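Arginyl-trna synthetase (Thermus thermophilus, PDB 1IQ0) probably catalyses the ATP-dependent joining of L-arginine to tRNA(Arg), releasing AMP and diphosphate. Local coordinates at residues A[57-62]-A[69-74]; A[126-131]-A[381-386]; A[159-164]-A[194-199]; A[331-336]-A[340-345]; A[463-468]-A[473-478]. All coordinates share one frame; numbering follows the deposited sequence.

The centre of interaction 2 lies about 5 Å from that of the chain, inside the catalytic domain, where helix 120-138 leaves the 'HIGH' region (residues 112 to 122) of the class I active site. Interaction 4 belongs to the same sheet, about 22 Å away between centres, while interaction 3 sits in the helices about 33 Å from interaction 2 between centres; both fall within the chain loop that interaction 2 closes. Interaction 5 follows along the chain on helix 470-487, which contributes to the anticodon-binding domain, its centre about 24 Å from that of interaction 2. Interaction 1 belongs to the N-terminal domain and stands apart, about 74 Å between centres from interaction 3. None of the five touches another.

Interaction 1: A[57-62]-A[69-74]; sequences ELKDRL and EEAVPV
Lys59 and Ala71 mark the closest backbone approach, with Lys59 CA and Ala71 CA 6.7 Å apart, where the end of helix 51-60 lies against strand 68-74, an outermost strand of the four-stranded antiparallel sheet in the N-terminal domain. Arg61 is the first residue to leave helical backbone angles, and the chain then turns into the strand. At the strand's beginning Glu69 and Glu70 both face Arg81 in a classic beta bulge; from Ala71 onward alternate side chains point to the helix.

The aliphatic part of one lysine carries the contact. Lys59 has its CG anti to the backbone N (chi1 -178°), which aims the chain at the strand. Its CG then lies 4.2 Å from Ala71 CB. The outer part crosses the Pro73 ring at about a right angle. Gln52, Ala55 and Gln56 of the same helix also touch this proline, while Leu58 and Leu62 pack on Leu78 and Phe80 of the adjoining strand. No hydrogen bond joins the two segments. Just past the helix end, Arg61 NE is 3.2 Å from Glu57 OE2, an attraction of charges alone because the oxygen stands well out of the guanidinium plane. Across the contact, Lys59 CD reaches Pro73 CD at 3.5 Å.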
# COMPACT_ATOMS: atom_id res chain seq x y z
N GLU A 57 40.25 0.38 0.21
CA GLU A 57 40.38 -0.52 -0.92
C GLU A 57 39.35 -0.16 -1.99
O GLU A 57 39.68 0.01 -3.16
CB GLU A 57 40.15 -1.97 -0.46
CG GLU A 57 40.03 -3.00 -1.58
CD GLU A 57 41.32 -3.18 -2.35
OE1 GLU A 57 42.34 -3.54 -1.72
OE2 GLU A 57 41.32 -2.98 -3.58
N LEU A 58 38.10 -0.04 -1.56
CA LEU A 58 37.00 0.30 -2.46
C LEU A 58 37.27 1.65 -3.13
O LEU A 58 37.03 1.83 -4.32
CB LEU A 58 35.68 0.36 -1.69
CG LEU A 58 34.43 0.73 -2.48
CD1 LEU A 58 34.27 -0.22 -3.66
CD2 LEU A 58 33.21 0.66 -1.57
N LYS A 59 37.78 2.59 -2.34
CA LYS A 59 38.09 3.92 -2.85
C LYS A 59 39.12 3.83 -3.97
O LYS A 59 39.04 4.56 -4.96
CB LYS A 59 38.63 4.80 -1.72
CG LYS A 59 38.95 6.22 -2.13
CD LYS A 59 39.64 6.98 -1.01
CE LYS A 59 39.84 8.44 -1.37
NZ LYS A 59 40.49 8.59 -2.70
N ASP A 60 40.08 2.93 -3.81
CA ASP A 60 41.15 2.75 -4.78
C ASP A 60 40.70 2.22 -6.14
O ASP A 60 41.26 2.60 -7.18
CB ASP A 60 42.23 1.83 -4.20
CG ASP A 60 42.89 2.42 -2.97
OD1 ASP A 60 43.73 1.73 -2.35
OD2 ASP A 60 42.59 3.58 -2.62
N ARG A 61 39.70 1.35 -6.15
CA ARG A 61 39.21 0.78 -7.40
C ARG A 61 37.85 1.31 -7.82
O ARG A 61 37.15 0.66 -8.60
CB ARG A 61 39.16 -0.74 -7.30
CG ARG A 61 40.49 -1.39 -7.00
CD ARG A 61 40.39 -2.90 -7.06
NE ARG A 61 41.67 -3.53 -6.74
CZ ARG A 61 41.89 -4.84 -6.78
NH1 ARG A 61 40.91 -5.67 -7.12
NH2 ARG A 61 43.09 -5.32 -6.48
N LEU A 62 37.46 2.47 -7.30
CA LEU A 62 36.16 3.03 -7.64
C LEU A 62 36.22 4.25 -8.55
O LEU A 62 36.64 5.33 -8.12
CB LEU A 62 35.39 3.40 -6.37
CG LEU A 62 34.03 4.06 -6.60
CD1 LEU A 62 33.13 3.15 -7.42
CD2 LEU A 62 33.38 4.38 -5.27
N GLU A 69 32.25 14.63 -5.81
CA GLU A 69 33.39 15.52 -5.61
C GLU A 69 34.59 14.77 -5.05
O GLU A 69 35.70 14.90 -5.56
CB GLU A 69 33.00 16.64 -4.64
CG GLU A 69 34.08 17.68 -4.35
CD GLU A 69 34.09 18.82 -5.35
OE1 GLU A 69 34.56 18.62 -6.49
OE2 GLU A 69 33.61 19.91 -4.99
N GLU A 70 34.36 13.98 -4.00
CA GLU A 70 35.42 13.23 -3.35
C GLU A 70 34.88 12.09 -2.50
O GLU A 70 33.80 12.19 -1.91
CB GLU A 70 36.25 14.18 -2.48
CG GLU A 70 37.26 13.51 -1.57
CD GLU A 70 37.95 14.50 -0.65
OE1 GLU A 70 38.63 15.42 -1.16
OE2 GLU A 70 37.81 14.37 0.58
N ALA A 71 35.64 11.00 -2.44
CA ALA A 71 35.28 9.83 -1.65
C ALA A 71 36.24 9.80 -0.47
O ALA A 71 37.45 9.91 -0.64
CB ALA A 71 35.42 8.56 -2.48
N VAL A 72 35.70 9.64 0.73
CA VAL A 72 36.52 9.64 1.93
C VAL A 72 36.26 8.45 2.85
O VAL A 72 35.15 8.29 3.37
CB VAL A 72 36.30 10.93 2.75
CG1 VAL A 72 37.23 10.96 3.96
CG2 VAL A 72 36.52 12.15 1.87
N PRO A 73 37.28 7.61 3.07
CA PRO A 73 37.12 6.45 3.95
C PRO A 73 37.03 6.97 5.39
O PRO A 73 37.98 7.56 5.89
CB PRO A 73 38.40 5.65 3.71
CG PRO A 73 38.77 6.02 2.30
CD PRO A 73 38.52 7.50 2.29
N VAL A 74 35.89 6.76 6.04
CA VAL A 74 35.71 7.25 7.41
C VAL A 74 35.33 6.15 8.39
O VAL A 74 34.17 5.75 8.46
CB VAL A 74 34.64 8.36 7.47
CG1 VAL A 74 34.56 8.93 8.87
CG2 VAL A 74 34.97 9.45 6.47

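Interaction 2: A[126-131]-A[381-386]; sequences IALGDA and HHLAYE
Leu128 carries every side-chain contact here: its CD2 goes to Leu383 alone, while its CD1 is shared between Leu383 and Tyr385. The two leucines reach toward each other tip to tip, with Leu128 CD2 3.6 Å from Leu383 CD2. Leu383 CG lies 4.1 Å from Leu128 CD1 and 4.2 Å from Leu128 CD2, so both Leu128 methyls come close to the branch carbon of Leu383. Leu128 and Tyr385 instead slide past each other in opposite directions: Leu128 CD1 meets Tyr385 CB at 3.9 Å and approaches the ring obliquely. The chi1 of Leu128, -128°, is well away from a staggered rotation. All three residues are buried, and Pro525 of helix 525-544 also touches Leu128.

The polar contribution is indirect, since no hydrogen bond joins the segments. Tyr385 OH bonds to Asn125 OD1, one residue before 126-131, which ties the far end of the ring to the same helix.

Backbone bonds pair Leu383 and Tyr385 with strand 348-354, setting both side chains on the face of the sheet that meets the helix. A helix that continues from the 'HIGH' region and covers parallel strands in this way is characteristic of the Rossmann-fold catalytic domain of class I aminoacyl-tRNA synthetases.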
# COMPACT_ATOMS: atom_id res chain seq x y z
N ILE A 126 -7.71 -1.01 3.12
CA ILE A 126 -7.90 -0.25 1.88
C ILE A 126 -6.77 0.75 1.65
O ILE A 126 -6.19 0.80 0.56
CB ILE A 126 -9.26 0.49 1.91
CG1 ILE A 126 -10.39 -0.52 2.11
CG2 ILE A 126 -9.45 1.27 0.61
CD1 ILE A 126 -11.78 0.08 2.09
N ALA A 127 -6.45 1.54 2.67
CA ALA A 127 -5.39 2.54 2.56
C ALA A 127 -4.04 1.93 2.22
O ALA A 127 -3.35 2.41 1.32
CB ALA A 127 -5.29 3.34 3.87
N LEU A 128 -3.67 0.88 2.94
CA LEU A 128 -2.39 0.19 2.74
C LEU A 128 -2.31 -0.47 1.36
O LEU A 128 -1.31 -0.35 0.66
CB LEU A 128 -2.22 -0.90 3.80
CG LEU A 128 -0.93 -0.96 4.62
CD1 LEU A 128 -0.96 -2.23 5.47
CD2 LEU A 128 0.31 -0.93 3.73
N GLY A 129 -3.38 -1.18 0.99
CA GLY A 129 -3.42 -1.86 -0.28
C GLY A 129 -3.37 -0.93 -1.48
O GLY A 129 -2.60 -1.15 -2.42
N ASP A 130 -4.19 0.11 -1.45
CA ASP A 130 -4.23 1.08 -2.54
C ASP A 130 -2.87 1.78 -2.68
O ASP A 130 -2.36 1.96 -3.78
CB ASP A 130 -5.33 2.12 -2.30
CG ASP A 130 -5.38 3.16 -3.39
OD1 ASP A 130 -5.72 2.79 -4.54
OD2 ASP A 130 -5.08 4.33 -3.11
N ALA A 131 -2.30 2.16 -1.54
CA ALA A 131 -1.01 2.85 -1.54
C ALA A 131 0.10 1.98 -2.14
O ALA A 131 0.85 2.44 -3.00
CB ALA A 131 -0.64 3.28 -0.12
N HIS A 381 3.20 -12.93 -1.63
CA HIS A 381 3.37 -12.13 -0.42
C HIS A 381 2.11 -11.79 0.35
O HIS A 381 1.00 -11.79 -0.18
CB HIS A 381 4.09 -10.82 -0.77
CG HIS A 381 5.31 -11.01 -1.61
ND1 HIS A 381 5.36 -10.65 -2.94
CD2 HIS A 381 6.53 -11.52 -1.31
CE1 HIS A 381 6.56 -10.93 -3.43
NE2 HIS A 381 7.29 -11.46 -2.46
N HIS A 382 2.33 -11.49 1.62
CA HIS A 382 1.27 -11.10 2.54
C HIS A 382 1.67 -9.76 3.16
O HIS A 382 2.83 -9.55 3.51
CB HIS A 382 1.09 -12.13 3.66
CG HIS A 382 0.05 -13.17 3.38
ND1 HIS A 382 -0.35 -14.10 4.32
CD2 HIS A 382 -0.69 -13.42 2.27
CE1 HIS A 382 -1.28 -14.87 3.80
NE2 HIS A 382 -1.51 -14.48 2.56
N LEU A 383 0.70 -8.87 3.29
CA LEU A 383 0.95 -7.59 3.92
C LEU A 383 -0.05 -7.59 5.07
O LEU A 383 -1.22 -7.25 4.90
CB LEU A 383 0.68 -6.44 2.94
CG LEU A 383 1.09 -5.03 3.37
CD1 LEU A 383 2.50 -5.06 3.93
CD2 LEU A 383 1.01 -4.08 2.18
N ALA A 384 0.42 -8.03 6.24
CA ALA A 384 -0.43 -8.11 7.43
C ALA A 384 -0.37 -6.81 8.22
O ALA A 384 0.69 -6.20 8.36
CB ALA A 384 0.01 -9.28 8.31
N TYR A 385 -1.52 -6.39 8.74
CA TYR A 385 -1.57 -5.15 9.50
C TYR A 385 -2.26 -5.30 10.84
O TYR A 385 -3.11 -6.18 11.02
CB TYR A 385 -2.29 -4.08 8.67
CG TYR A 385 -3.68 -4.49 8.27
CD1 TYR A 385 -4.76 -4.28 9.13
CD2 TYR A 385 -3.93 -5.12 7.04
CE1 TYR A 385 -6.05 -4.67 8.77
CE2 TYR A 385 -5.21 -5.52 6.68
CZ TYR A 385 -6.26 -5.29 7.54
OH TYR A 385 -7.54 -5.65 7.17
N GLU A 386 -1.89 -4.44 11.78
CA GLU A 386 -2.48 -4.46 13.12
C GLU A 386 -3.80 -3.71 13.19
O GLU A 386 -4.23 -3.06 12.23
CB GLU A 386 -1.51 -3.86 14.13
CG GLU A 386 -0.68 -4.88 14.90
CD GLU A 386 -1.54 -5.91 15.61
OE1 GLU A 386 -2.74 -5.65 15.85
OE2 GLU A 386 -1.01 -7.00 15.93

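Interaction 3: A[159-164]-A[194-199]; sequences TLFALR and ERLQPA
This is a helix-to-helix contact in the group of helices that the chain inserts between strands 141-149 and 236-239 of the catalytic domain, two strands that lie side by side and parallel in the sheet. Phe161, on helix 154-165, projects toward residues 194-199 and meets Leu196 and Ala199 there. The nearest backbone points are Phe161 CA and Ala199 CA, 7.9 Å apart, a gap that the aromatic side chain spans.

With chi1 at 168° the Phe161 ring is turned opposite the backbone N and carried out from its helix toward the other segment. The far end of the ring does the touching. Phe161 CE1 lies 3.5 Å from Ala199 CB, and Phe161 CZ is 3.8 Å from the same methyl, which comes up obliquely to the ring. Leu196 CD2 arrives at the ring edge, near its plane, 4.1 Å from Phe161 CZ, and the two side chains cross at about a right angle.

Ile200 and Val203, further along helix 197-208, also touch Phe161, and the ring stacks with that of His165. On helix 154-165 itself, Leu163 turns to Phe179 and Ala183 of helix 176-189. The contact is thus apolar: it rests on the close packing of side chains, Phe161 and Leu196 among them buried, with no directional bond between the two segments.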
# COMPACT_ATOMS: atom_id res chain seq x y z
N THR A 159 -27.42 -11.56 6.88
CA THR A 159 -28.08 -10.27 6.68
C THR A 159 -29.28 -10.42 5.76
O THR A 159 -30.32 -9.82 6.01
CB THR A 159 -27.13 -9.18 6.12
OG1 THR A 159 -26.85 -9.44 4.74
CG2 THR A 159 -25.85 -9.16 6.90
N LEU A 160 -29.14 -11.21 4.69
CA LEU A 160 -30.26 -11.40 3.78
C LEU A 160 -31.43 -12.08 4.51
O LEU A 160 -32.59 -11.77 4.26
CB LEU A 160 -29.84 -12.24 2.57
CG LEU A 160 -28.79 -11.57 1.67
CD1 LEU A 160 -28.51 -12.43 0.44
CD2 LEU A 160 -29.31 -10.20 1.25
N PHE A 161 -31.11 -12.99 5.43
CA PHE A 161 -32.14 -13.65 6.20
C PHE A 161 -32.83 -12.62 7.11
O PHE A 161 -34.06 -12.55 7.17
CB PHE A 161 -31.55 -14.76 7.08
CG PHE A 161 -32.50 -15.28 8.11
CD1 PHE A 161 -33.59 -16.06 7.74
CD2 PHE A 161 -32.35 -14.93 9.45
CE1 PHE A 161 -34.52 -16.49 8.69
CE2 PHE A 161 -33.26 -15.36 10.41
CZ PHE A 161 -34.36 -16.14 10.02
N ALA A 162 -32.02 -11.82 7.81
CA ALA A 162 -32.54 -10.80 8.71
C ALA A 162 -33.48 -9.81 8.02
O ALA A 162 -34.52 -9.44 8.56
CB ALA A 162 -31.38 -10.05 9.37
N LEU A 163 -33.10 -9.36 6.82
CA LEU A 163 -33.92 -8.42 6.07
C LEU A 163 -35.32 -8.97 5.82
O LEU A 163 -36.30 -8.25 5.90
CB LEU A 163 -33.25 -8.08 4.74
CG LEU A 163 -32.02 -7.18 4.86
CD1 LEU A 163 -31.25 -7.13 3.54
CD2 LEU A 163 -32.46 -5.78 5.28
N ARG A 164 -35.40 -10.26 5.51
CA ARG A 164 -36.68 -10.90 5.24
C ARG A 164 -37.42 -11.24 6.54
O ARG A 164 -38.58 -10.88 6.71
CB ARG A 164 -36.45 -12.17 4.43
CG ARG A 164 -37.66 -12.69 3.69
CD ARG A 164 -37.29 -13.92 2.89
NE ARG A 164 -38.32 -14.29 1.91
CZ ARG A 164 -38.65 -13.55 0.86
NH1 ARG A 164 -38.05 -12.39 0.65
NH2 ARG A 164 -39.59 -13.97 0.03
N GLU A 194 -30.11 -18.32 18.31
CA GLU A 194 -29.75 -19.73 18.15
C GLU A 194 -30.88 -20.53 17.50
O GLU A 194 -30.66 -21.32 16.59
CB GLU A 194 -29.40 -20.35 19.51
CG GLU A 194 -28.20 -19.69 20.18
CD GLU A 194 -26.92 -19.84 19.38
OE1 GLU A 194 -25.93 -19.15 19.70
OE2 GLU A 194 -26.90 -20.65 18.43
N ARG A 195 -32.10 -20.30 17.97
CA ARG A 195 -33.25 -21.00 17.44
C ARG A 195 -33.46 -20.72 15.95
O ARG A 195 -34.12 -21.48 15.25
CB ARG A 195 -34.50 -20.61 18.23
CG ARG A 195 -35.78 -21.30 17.77
CD ARG A 195 -36.92 -21.07 18.75
NE ARG A 195 -38.15 -21.72 18.30
CZ ARG A 195 -39.27 -21.80 19.03
NH1 ARG A 195 -39.31 -21.28 20.25
NH2 ARG A 195 -40.34 -22.40 18.53
N LEU A 196 -32.88 -19.63 15.46
CA LEU A 196 -33.04 -19.25 14.06
C LEU A 196 -32.02 -19.86 13.10
O LEU A 196 -32.15 -19.72 11.88
CB LEU A 196 -33.00 -17.71 13.95
CG LEU A 196 -34.17 -16.99 14.65
CD1 LEU A 196 -33.86 -15.51 14.81
CD2 LEU A 196 -35.45 -17.20 13.84
N GLN A 197 -31.01 -20.56 13.62
CA GLN A 197 -29.99 -21.15 12.76
C GLN A 197 -30.53 -22.00 11.61
O GLN A 197 -30.06 -21.89 10.47
CB GLN A 197 -28.99 -21.97 13.59
CG GLN A 197 -28.21 -21.13 14.60
CD GLN A 197 -27.57 -19.89 13.98
OE1 GLN A 197 -26.71 -20.00 13.11
NE2 GLN A 197 -27.99 -18.72 14.42
N PRO A 198 -31.53 -22.87 11.87
CA PRO A 198 -32.05 -23.68 10.76
C PRO A 198 -32.57 -22.82 9.62
O PRO A 198 -32.31 -23.10 8.45
CB PRO A 198 -33.15 -24.52 11.43
CG PRO A 198 -32.60 -24.71 12.82
CD PRO A 198 -32.09 -23.32 13.16
N ALA A 199 -33.31 -21.77 9.96
CA ALA A 199 -33.85 -20.87 8.94
C ALA A 199 -32.71 -20.17 8.19
O ALA A 199 -32.78 -19.95 6.98
CB ALA A 199 -34.79 -19.85 9.58

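Interaction 4: A[331-336]-A[340-345]; sequences GLRTSA and EAYTPK
Arg333 reaches toward Glu340 and Tyr342 at the border of the mixed sheet of the catalytic domain, where strands 333-335 and 340-341 flank strand 320-323, each antiparallel to it. Strand 340-341 is outermost, so the arginine spans the intervening strand and touches Phe321 on the way. Its chain points toward the second segment from CB and bends at chi3 (73°) before the guanidinium group.

The charge contact is a long salt bridge. Arg333 NH2 stands 4.0 Å from Glu340 OE1, and the oxygen lies well out of the guanidinium plane, so no N-H points at it and charge attraction alone is at work. The two flat groups are turned 86° apart. Arg333 NH2 is also 4.1 Å from Glu340 O, with no hydrogen bond formed. Because Glu340 is exposed, solvent probably screens the pair considerably.

The aromatic contact is equally loose. Arg333 NH1 lies over one face of the Tyr342 ring, 4.3 Å from Tyr342 CD2, while that carbon sits at the edge of the guanidinium, near its plane. The group therefore presents an edge to the ring. Arg333 CZ is 5.4 Å from the Tyr342 centroid, 22° off the ring normal, which makes the cation-pi attraction weak at most.

Hydrogen bonding holds the strand side in place. Backbone bonds join Arg333 to Asp235 and Leu237, and Ser335 OG bonds to Asp242 OD1 and Trp239 N. Beside the arginine, Thr334 OG1 donates to Ser335 O at 2.9 Å.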
# COMPACT_ATOMS: atom_id res chain seq x y z
N GLY A 331 -13.75 1.48 -15.74
CA GLY A 331 -13.01 0.33 -16.24
C GLY A 331 -13.00 -0.93 -15.39
O GLY A 331 -12.29 -1.88 -15.71
N LEU A 332 -13.77 -0.95 -14.31
CA LEU A 332 -13.80 -2.13 -13.44
C LEU A 332 -14.45 -3.34 -14.12
O LEU A 332 -15.51 -3.22 -14.73
CB LEU A 332 -14.53 -1.78 -12.14
CG LEU A 332 -14.67 -2.87 -11.07
CD1 LEU A 332 -13.30 -3.44 -10.71
CD2 LEU A 332 -15.35 -2.28 -9.84
N ARG A 333 -13.80 -4.50 -14.01
CA ARG A 333 -14.33 -5.73 -14.60
C ARG A 333 -14.61 -6.76 -13.49
O ARG A 333 -13.88 -6.86 -12.51
CB ARG A 333 -13.34 -6.32 -15.62
CG ARG A 333 -13.30 -5.61 -16.98
CD ARG A 333 -12.19 -6.19 -17.89
NE ARG A 333 -12.48 -7.52 -18.45
CZ ARG A 333 -11.69 -8.59 -18.33
NH1 ARG A 333 -10.54 -8.52 -17.65
NH2 ARG A 333 -12.02 -9.74 -18.91
N THR A 334 -15.68 -7.53 -13.67
CA THR A 334 -16.06 -8.53 -12.68
C THR A 334 -16.15 -9.92 -13.27
O THR A 334 -16.40 -10.09 -14.46
CB THR A 334 -17.46 -8.20 -12.09
OG1 THR A 334 -17.82 -9.17 -11.11
CG2 THR A 334 -18.53 -8.22 -13.20
N SER A 335 -15.92 -10.93 -12.43
CA SER A 335 -16.08 -12.30 -12.89
C SER A 335 -17.60 -12.41 -13.04
O SER A 335 -18.35 -11.69 -12.38
CB SER A 335 -15.60 -13.29 -11.83
OG SER A 335 -16.28 -13.09 -10.60
N ALA A 336 -18.05 -13.31 -13.91
CA ALA A 336 -19.47 -13.50 -14.14
C ALA A 336 -19.73 -14.82 -14.86
O ALA A 336 -18.81 -15.47 -15.35
CB ALA A 336 -20.02 -12.33 -14.97
N GLU A 340 -15.35 -13.04 -21.07
CA GLU A 340 -14.10 -13.52 -21.65
C GLU A 340 -13.26 -14.22 -20.60
O GLU A 340 -13.03 -13.68 -19.51
CB GLU A 340 -13.33 -12.34 -22.24
CG GLU A 340 -11.96 -12.69 -22.77
CD GLU A 340 -11.26 -11.49 -23.39
OE1 GLU A 340 -11.09 -10.47 -22.69
OE2 GLU A 340 -10.88 -11.57 -24.58
N ALA A 341 -12.81 -15.43 -20.92
CA ALA A 341 -11.98 -16.22 -20.02
C ALA A 341 -10.67 -15.48 -19.78
O ALA A 341 -10.03 -15.02 -20.72
CB ALA A 341 -11.71 -17.59 -20.63
N TYR A 342 -10.25 -15.39 -18.52
CA TYR A 342 -9.03 -14.66 -18.21
C TYR A 342 -8.36 -15.03 -16.89
O TYR A 342 -9.02 -15.31 -15.89
CB TYR A 342 -9.35 -13.16 -18.19
CG TYR A 342 -8.25 -12.28 -17.64
CD1 TYR A 342 -7.26 -11.77 -18.47
CD2 TYR A 342 -8.22 -11.93 -16.29
CE1 TYR A 342 -6.25 -10.94 -17.98
CE2 TYR A 342 -7.21 -11.10 -15.78
CZ TYR A 342 -6.23 -10.61 -16.63
OH TYR A 342 -5.24 -9.78 -16.14
N THR A 343 -7.03 -15.01 -16.92
CA THR A 343 -6.18 -15.26 -15.77
C THR A 343 -5.13 -14.15 -15.82
O THR A 343 -4.58 -13.86 -16.89
CB THR A 343 -5.43 -16.59 -15.87
OG1 THR A 343 -6.36 -17.67 -15.82
CG2 THR A 343 -4.46 -16.70 -14.74
N PRO A 344 -4.83 -13.52 -14.68
CA PRO A 344 -3.83 -12.44 -14.63
C PRO A 344 -2.41 -12.92 -14.89
O PRO A 344 -1.54 -12.13 -15.26
CB PRO A 344 -3.97 -11.88 -13.21
CG PRO A 344 -5.27 -12.42 -12.71
CD PRO A 344 -5.38 -13.77 -13.34
N LYS A 345 -2.17 -14.21 -14.70
CA LYS A 345 -0.83 -14.78 -14.89
C LYS A 345 0.17 -13.97 -14.05
O LYS A 345 1.24 -13.60 -14.52
CB LYS A 345 -0.41 -14.71 -16.36
CG LYS A 345 -1.26 -15.54 -17.32
CD LYS A 345 -0.68 -15.49 -18.73
CE LYS A 345 -1.48 -16.32 -19.71
NZ LYS A 345 -2.85 -15.78 -19.93

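Interaction 5: A[463-468]-A[473-478]; sequences LSFEGD and VQYAHA
Ser464 OG accepts a hydrogen bond from the backbone N of Glu466 at 3.1 Å and 155° at the hydrogen, closing an ST turn around Phe465, whose ring meets Tyr475. Ser464 is also the first residue to leave helical backbone angles after helix 459-463, and its carbonyl O bonds to Thr469 OG1 near the next helix. The turn therefore sets the backbone from which Phe465 points at helix 470-487.

A single ring carbon makes the contact. Phe465 CD2 lies 3.8 Å from Tyr475 CD1, 3.9 Å from Tyr475 CB and 4.0 Å from Tyr475 CG, so it rests on the root of the tyrosine and not on its hydroxyl end. Tyr475 CD1 comes in at the edge of the Phe465 ring, in its plane. The ring centroids are 6.0 Å apart and the planes meet at 73°, an oblique aromatic pair. A chi1 of -171° turns the Tyr475 ring away from its own backbone N and extends it from the helix across the phenylalanine. The interaction is apolar, with no hydrogen bond between the segments.

Phe465 is buried also against Ile419 and Lys423 of helix 405-423 and against the C-terminal Met592. On other sides of helix 470-487, which contributes to the DALR anticodon-binding domain, Val473 packs on Leu533 of helix 525-544 and Leu577 of helix 562-583, while Gln474 NE2 bonds to Met436 O and Pro587 O.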
# COMPACT_ATOMS: atom_id res chain seq x y z
N LEU A 463 -6.02 15.46 12.00
CA LEU A 463 -6.37 16.60 11.16
C LEU A 463 -5.43 17.80 11.27
O LEU A 463 -5.37 18.62 10.36
CB LEU A 463 -7.78 17.07 11.49
CG LEU A 463 -8.95 16.26 10.94
CD1 LEU A 463 -10.21 16.68 11.66
CD2 LEU A 463 -9.08 16.48 9.44
N SER A 464 -4.69 17.90 12.38
CA SER A 464 -3.80 19.03 12.63
C SER A 464 -2.77 19.39 11.56
O SER A 464 -1.98 18.55 11.13
CB SER A 464 -3.06 18.83 13.95
OG SER A 464 -2.19 19.93 14.20
N PHE A 465 -2.78 20.66 11.15
CA PHE A 465 -1.84 21.14 10.14
C PHE A 465 -0.44 21.28 10.72
O PHE A 465 0.51 21.54 9.99
CB PHE A 465 -2.30 22.50 9.60
CG PHE A 465 -3.47 22.42 8.66
CD1 PHE A 465 -4.67 21.85 9.07
CD2 PHE A 465 -3.37 22.90 7.36
CE1 PHE A 465 -5.76 21.77 8.20
CE2 PHE A 465 -4.45 22.82 6.49
CZ PHE A 465 -5.65 22.25 6.91
N GLU A 466 -0.32 21.09 12.03
CA GLU A 466 0.98 21.21 12.69
C GLU A 466 1.69 19.90 13.06
O GLU A 466 2.90 19.91 13.28
CB GLU A 466 0.84 22.07 13.95
CG GLU A 466 0.68 23.57 13.68
CD GLU A 466 -0.66 23.93 13.04
OE1 GLU A 466 -1.71 23.62 13.65
OE2 GLU A 466 -0.65 24.52 11.94
N GLY A 467 0.96 18.79 13.14
CA GLY A 467 1.60 17.53 13.51
C GLY A 467 2.10 16.71 12.32
O GLY A 467 2.12 17.21 11.19
N ASP A 468 2.52 15.47 12.58
CA ASP A 468 3.00 14.56 11.53
C ASP A 468 1.75 13.92 10.94
O ASP A 468 1.40 12.77 11.23
CB ASP A 468 3.91 13.48 12.11
CG ASP A 468 5.12 14.05 12.81
OD1 ASP A 468 5.81 14.91 12.22
OD2 ASP A 468 5.39 13.64 13.96
N VAL A 473 1.59 17.75 5.42
CA VAL A 473 2.27 17.63 4.13
C VAL A 473 1.51 18.40 3.05
O VAL A 473 2.11 19.04 2.19
CB VAL A 473 2.42 16.15 3.70
CG1 VAL A 473 3.20 16.06 2.39
CG2 VAL A 473 3.12 15.36 4.81
N GLN A 474 0.18 18.33 3.10
CA GLN A 474 -0.63 19.04 2.11
C GLN A 474 -0.38 20.55 2.21
O GLN A 474 -0.26 21.24 1.19
CB GLN A 474 -2.12 18.75 2.31
CG GLN A 474 -2.57 17.32 1.98
CD GLN A 474 -4.06 17.12 2.22
OE1 GLN A 474 -4.58 17.45 3.29
NE2 GLN A 474 -4.76 16.59 1.22
N TYR A 475 -0.29 21.06 3.43
CA TYR A 475 -0.06 22.48 3.65
C TYR A 475 1.29 22.93 3.09
O TYR A 475 1.41 24.02 2.52
CB TYR A 475 -0.14 22.82 5.14
CG TYR A 475 -0.14 24.30 5.41
CD1 TYR A 475 -1.23 25.10 5.05
CD2 TYR A 475 0.98 24.93 5.97
CE1 TYR A 475 -1.21 26.47 5.25
CE2 TYR A 475 1.01 26.31 6.17
CZ TYR A 475 -0.09 27.07 5.81
OH TYR A 475 -0.07 28.44 6.00
N ALA A 476 2.31 22.10 3.26
CA ALA A 476 3.64 22.42 2.74
C ALA A 476 3.56 22.51 1.22
O ALA A 476 4.20 23.36 0.60
CB ALA A 476 4.64 21.33 3.16
N HIS A 477 2.75 21.64 0.61
CA HIS A 477 2.58 21.66 -0.84
C HIS A 477 1.87 22.94 -1.28
O HIS A 477 2.28 23.58 -2.25
CB HIS A 477 1.77 20.46 -1.33
CG HIS A 477 1.39 20.55 -2.77
ND1 HIS A 477 0.26 21.22 -3.20
CD2 HIS A 477 2.01 20.12 -3.89
CE1 HIS A 477 0.21 21.20 -4.52
NE2 HIS A 477 1.26 20.53 -4.97
N ALA A 478 0.81 23.30 -0.57
CA ALA A 478 0.04 24.50 -0.90
C ALA A 478 0.88 25.77 -0.72
O ALA A 478 0.77 26.71 -1.49
CB ALA A 478 -1.24 24.57 -0.05